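Local coordinates for DNA gyrase, B subunit, truncated (PDB 3CWV), which probably acts as the ATP-binding subunit of a type II topoisomerase that breaks, passes and rejoins double-stranded DNA, at residues A[221-233]-A[335-349]. Numbering follows the deposited sequence.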
# COMPACT_ATOMS: atom_id res chain seq x y z
N PRO A 221 -25.45 -2.48 10.16
CA PRO A 221 -25.93 -1.64 11.25
C PRO A 221 -24.85 -1.30 12.28
O PRO A 221 -24.56 -2.09 13.18
CB PRO A 221 -27.07 -2.48 11.88
CG PRO A 221 -27.05 -3.82 11.18
CD PRO A 221 -25.79 -3.89 10.37
N GLN A 222 -24.27 -0.11 12.15
CA GLN A 222 -23.17 0.32 13.00
C GLN A 222 -23.62 0.60 14.45
O GLN A 222 -24.61 1.31 14.66
CB GLN A 222 -22.49 1.56 12.40
CG GLN A 222 -21.68 1.27 11.13
CD GLN A 222 -21.33 2.51 10.34
OE1 GLN A 222 -21.85 3.60 10.60
NE2 GLN A 222 -20.43 2.35 9.36
N LEU A 223 -22.88 0.06 15.42
CA LEU A 223 -23.21 0.23 16.84
C LEU A 223 -22.73 1.54 17.43
O LEU A 223 -23.03 1.88 18.58
CB LEU A 223 -22.67 -0.95 17.67
CG LEU A 223 -23.27 -2.32 17.38
CD1 LEU A 223 -22.65 -3.36 18.28
CD2 LEU A 223 -24.78 -2.29 17.56
N HIS A 224 -21.95 2.27 16.65
CA HIS A 224 -21.46 3.58 17.03
C HIS A 224 -21.18 4.35 15.73
O HIS A 224 -20.85 3.73 14.72
CB HIS A 224 -20.22 3.46 17.94
CG HIS A 224 -19.16 2.53 17.42
ND1 HIS A 224 -18.00 2.98 16.84
CD2 HIS A 224 -19.08 1.17 17.43
CE1 HIS A 224 -17.25 1.94 16.50
NE2 HIS A 224 -17.88 0.84 16.85
N PRO A 225 -21.35 5.69 15.75
CA PRO A 225 -21.30 6.49 14.53
C PRO A 225 -19.91 6.83 14.01
O PRO A 225 -19.79 7.35 12.90
CB PRO A 225 -22.02 7.78 14.95
CG PRO A 225 -21.71 7.90 16.40
CD PRO A 225 -21.67 6.51 16.94
N GLU A 226 -18.88 6.57 14.81
CA GLU A 226 -17.51 6.87 14.39
C GLU A 226 -16.60 5.73 14.82
O GLU A 226 -16.72 5.21 15.94
CB GLU A 226 -17.06 8.21 14.99
CG GLU A 226 -16.20 9.07 14.07
CD GLU A 226 -16.91 9.49 12.79
OE1 GLU A 226 -18.08 9.92 12.85
OE2 GLU A 226 -16.28 9.39 11.71
N PRO A 227 -15.70 5.29 13.90
CA PRO A 227 -14.82 4.20 14.29
C PRO A 227 -13.90 4.60 15.43
O PRO A 227 -13.61 5.80 15.61
CB PRO A 227 -14.01 3.92 13.00
CG PRO A 227 -14.90 4.43 11.90
CD PRO A 227 -15.47 5.70 12.50
N VAL A 228 -13.48 3.63 16.22
CA VAL A 228 -12.41 3.86 17.18
C VAL A 228 -11.09 3.91 16.41
O VAL A 228 -10.82 3.02 15.61
CB VAL A 228 -12.32 2.74 18.23
CG1 VAL A 228 -11.17 3.02 19.20
CG2 VAL A 228 -13.63 2.61 18.99
N VAL A 229 -10.28 4.94 16.64
CA VAL A 229 -9.07 5.14 15.83
C VAL A 229 -7.84 5.42 16.69
O VAL A 229 -7.95 6.04 17.75
CB VAL A 229 -9.23 6.29 14.80
CG1 VAL A 229 -10.48 6.08 13.98
CG2 VAL A 229 -9.30 7.64 15.48
N PHE A 230 -6.69 4.97 16.22
CA PHE A 230 -5.39 5.31 16.82
C PHE A 230 -4.40 5.58 15.71
O PHE A 230 -4.51 5.03 14.61
CB PHE A 230 -4.88 4.16 17.69
CG PHE A 230 -5.81 3.80 18.81
CD1 PHE A 230 -5.93 4.63 19.92
CD2 PHE A 230 -6.55 2.63 18.76
CE1 PHE A 230 -6.78 4.30 20.96
CE2 PHE A 230 -7.41 2.30 19.80
CZ PHE A 230 -7.52 3.14 20.89
N ASP A 231 -3.46 6.49 15.97
CA ASP A 231 -2.41 6.78 15.02
C ASP A 231 -1.25 7.24 15.87
O ASP A 231 -1.34 8.30 16.49
CB ASP A 231 -2.82 7.91 14.07
CG ASP A 231 -1.73 8.28 13.06
OD1 ASP A 231 -0.65 7.61 12.98
OD2 ASP A 231 -1.96 9.26 12.31
N PHE A 232 -0.17 6.46 15.92
CA PHE A 232 1.00 6.85 16.71
C PHE A 232 2.28 6.27 16.12
O PHE A 232 2.23 5.42 15.24
CB PHE A 232 0.84 6.43 18.17
CG PHE A 232 0.83 4.94 18.39
CD1 PHE A 232 1.97 4.28 18.85
CD2 PHE A 232 -0.31 4.20 18.16
CE1 PHE A 232 1.96 2.92 19.04
CE2 PHE A 232 -0.33 2.84 18.37
CZ PHE A 232 0.81 2.20 18.80
N THR A 233 3.42 6.73 16.62
CA THR A 233 4.72 6.29 16.12
C THR A 233 5.55 5.71 17.28
O THR A 233 5.55 6.25 18.40
CB THR A 233 5.45 7.43 15.40
OG1 THR A 233 4.68 7.83 14.26
CG2 THR A 233 6.84 7.00 14.91
N GLN A 335 0.96 1.21 24.67
CA GLN A 335 0.39 2.45 24.19
C GLN A 335 -1.14 2.41 24.21
O GLN A 335 -1.79 3.38 24.62
CB GLN A 335 0.85 2.75 22.76
CG GLN A 335 0.33 4.07 22.17
CD GLN A 335 1.15 5.27 22.60
OE1 GLN A 335 2.17 5.12 23.26
NE2 GLN A 335 0.71 6.46 22.20
N LEU A 336 -1.72 1.31 23.76
CA LEU A 336 -3.15 1.31 23.48
C LEU A 336 -4.04 0.86 24.64
O LEU A 336 -5.19 1.29 24.73
CB LEU A 336 -3.47 0.46 22.26
CG LEU A 336 -2.84 0.91 20.94
CD1 LEU A 336 -3.44 0.08 19.84
CD2 LEU A 336 -3.09 2.40 20.70
N GLN A 337 -3.52 -0.01 25.50
CA GLN A 337 -4.36 -0.55 26.58
C GLN A 337 -4.99 0.52 27.49
O GLN A 337 -6.19 0.46 27.72
CB GLN A 337 -3.64 -1.63 27.39
CG GLN A 337 -4.59 -2.42 28.28
CD GLN A 337 -4.01 -3.72 28.74
OE1 GLN A 337 -3.77 -4.62 27.93
NE2 GLN A 337 -3.79 -3.85 30.04
N PRO A 338 -4.20 1.50 27.97
CA PRO A 338 -4.80 2.58 28.78
C PRO A 338 -5.72 3.53 28.00
O PRO A 338 -6.68 4.07 28.57
CB PRO A 338 -3.59 3.35 29.32
CG PRO A 338 -2.42 2.92 28.52
CD PRO A 338 -2.74 1.62 27.87
N LEU A 339 -5.42 3.73 26.71
CA LEU A 339 -6.29 4.51 25.83
C LEU A 339 -7.63 3.84 25.60
O LEU A 339 -8.65 4.51 25.57
CB LEU A 339 -5.61 4.80 24.49
CG LEU A 339 -4.35 5.68 24.49
CD1 LEU A 339 -3.81 5.83 23.06
CD2 LEU A 339 -4.59 7.05 25.11
N PHE A 340 -7.62 2.51 25.44
CA PHE A 340 -8.84 1.74 25.27
C PHE A 340 -9.68 1.81 26.56
O PHE A 340 -10.90 1.98 26.49
CB PHE A 340 -8.53 0.27 24.99
CG PHE A 340 -8.45 -0.12 23.52
CD1 PHE A 340 -9.50 0.11 22.64
CD2 PHE A 340 -7.32 -0.81 23.04
CE1 PHE A 340 -9.44 -0.31 21.31
CE2 PHE A 340 -7.24 -1.22 21.72
CZ PHE A 340 -8.30 -0.97 20.84
N ILE A 341 -9.04 1.62 27.72
CA ILE A 341 -9.71 1.73 29.04
C ILE A 341 -10.48 3.05 29.19
O ILE A 341 -11.69 3.05 29.41
CB ILE A 341 -8.70 1.53 30.22
CG1 ILE A 341 -8.25 0.07 30.30
CG2 ILE A 341 -9.34 1.94 31.58
CD1 ILE A 341 -7.12 -0.20 31.28
N GLU A 342 -9.79 4.18 29.04
CA GLU A 342 -10.44 5.48 29.15
C GLU A 342 -11.51 5.68 28.08
O GLU A 342 -12.64 6.08 28.37
CB GLU A 342 -9.40 6.58 29.06
CG GLU A 342 -9.98 7.99 29.02
CD GLU A 342 -10.47 8.52 30.38
OE1 GLU A 342 -10.65 9.75 30.50
OE2 GLU A 342 -10.69 7.72 31.32
N LEU A 343 -11.15 5.40 26.83
CA LEU A 343 -12.04 5.56 25.70
C LEU A 343 -13.34 4.79 25.87
O LEU A 343 -14.42 5.29 25.51
CB LEU A 343 -11.34 5.05 24.44
CG LEU A 343 -12.05 4.79 23.13
CD1 LEU A 343 -10.99 4.91 22.06
CD2 LEU A 343 -12.70 3.43 23.08
N LEU A 344 -13.24 3.57 26.38
CA LEU A 344 -14.38 2.67 26.39
C LEU A 344 -15.35 2.99 27.53
O LEU A 344 -16.48 2.51 27.53
CB LEU A 344 -13.93 1.20 26.46
CG LEU A 344 -13.34 0.50 25.22
CD1 LEU A 344 -12.71 -0.85 25.55
CD2 LEU A 344 -14.37 0.32 24.12
N ARG A 345 -14.93 3.82 28.48
CA ARG A 345 -15.76 4.15 29.64
C ARG A 345 -17.12 4.63 29.17
O ARG A 345 -18.15 4.01 29.48
CB ARG A 345 -15.10 5.21 30.52
CG ARG A 345 -14.00 4.66 31.43
CD ARG A 345 -13.31 5.75 32.24
NE ARG A 345 -12.20 5.22 33.04
CZ ARG A 345 -12.33 4.38 34.06
NH1 ARG A 345 -13.54 3.94 34.42
NH2 ARG A 345 -11.26 3.96 34.72
N GLU A 346 -17.10 5.71 28.40
CA GLU A 346 -18.33 6.36 27.92
C GLU A 346 -18.64 6.10 26.44
O GLU A 346 -19.36 6.87 25.81
CB GLU A 346 -18.26 7.87 28.18
CG GLU A 346 -18.29 8.24 29.65
CD GLU A 346 -19.57 7.81 30.35
OE1 GLU A 346 -20.67 8.27 29.94
OE2 GLU A 346 -19.48 7.02 31.32
N HIS A 347 -18.08 5.01 25.90
CA HIS A 347 -18.29 4.62 24.50
C HIS A 347 -19.56 3.78 24.38
O HIS A 347 -19.78 2.89 25.20
CB HIS A 347 -17.10 3.80 23.98
CG HIS A 347 -17.08 3.67 22.48
ND1 HIS A 347 -17.77 2.68 21.81
CD2 HIS A 347 -16.44 4.40 21.54
CE1 HIS A 347 -17.56 2.81 20.51
NE2 HIS A 347 -16.77 3.85 20.32
N PRO A 348 -20.39 4.07 23.36
CA PRO A 348 -21.65 3.36 23.14
C PRO A 348 -21.56 1.84 23.13
O PRO A 348 -22.49 1.17 23.57
CB PRO A 348 -22.10 3.88 21.77
CG PRO A 348 -21.54 5.22 21.69
CD PRO A 348 -20.19 5.13 22.35
N VAL A 349 -20.44 1.28 22.66
CA VAL A 349 -20.34 -0.16 22.43
C VAL A 349 -20.01 -1.02 23.67
O VAL A 349 -20.30 -2.22 23.70
CB VAL A 349 -19.31 -0.47 21.30
CG1 VAL A 349 -17.89 -0.53 21.86
CG2 VAL A 349 -19.68 -1.76 20.56
O HOH W 1 -15.59 5.79 18.29
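A chi1 of -59° sets F230 CG beside the backbone N, which carries the ring out to the side chains of helix 335-345, while F232, its CG set between N and the carbonyl carbon (chi1 66°), turns its ring to meet Q335. F230 is gripped from several directions: L336 CD2 sits over one face, 3.8 Å from the ring centroid, and L339 CB lies beside CE1. Its edge points into the face of F340 in a T-shaped stack, with F230 CE2 3.5 Å from F340 CZ and the planes at 76°. A flat aromatic suits this place because its face and edge can serve different neighbours. Over the centre of the F232 ring lies Q335 CG, 3.6 Å from the centroid; a bend at chi2 lays the glutamine amide nearly parallel to the ring, so a long, partly polar chain can close this end. Without the ring, as with an alanine at F232, the Q335 chain would probably lose its aromatic platform and L336 CD2 one of its two ring partners. The branched V228 divides its methyls: CG1 presses tightly on L343 CD1 at 3.4 Å, and CG2 meets H347 NE2. H347 sets its edge toward the face of H224, with H347 CE1 3.5 Å from H224 CG. Hydrogen bonds fix the rotation of both imidazoles: H224 ND1 donates to E226 O at 2.7 Å and H224 NE2 accepts from W245 N, whereas H347 ND1 accepts from V349 N, a capping bond, and H347 NE2 shares a water with E226 O. Alternate residues of the edge strand 228-234 face a helix running roughly antiparallel to it, whose L336 and F340 also pack on helix 267-284: the alpha/beta layering of the GyrB transducer domain, a ribosomal S5-like fold.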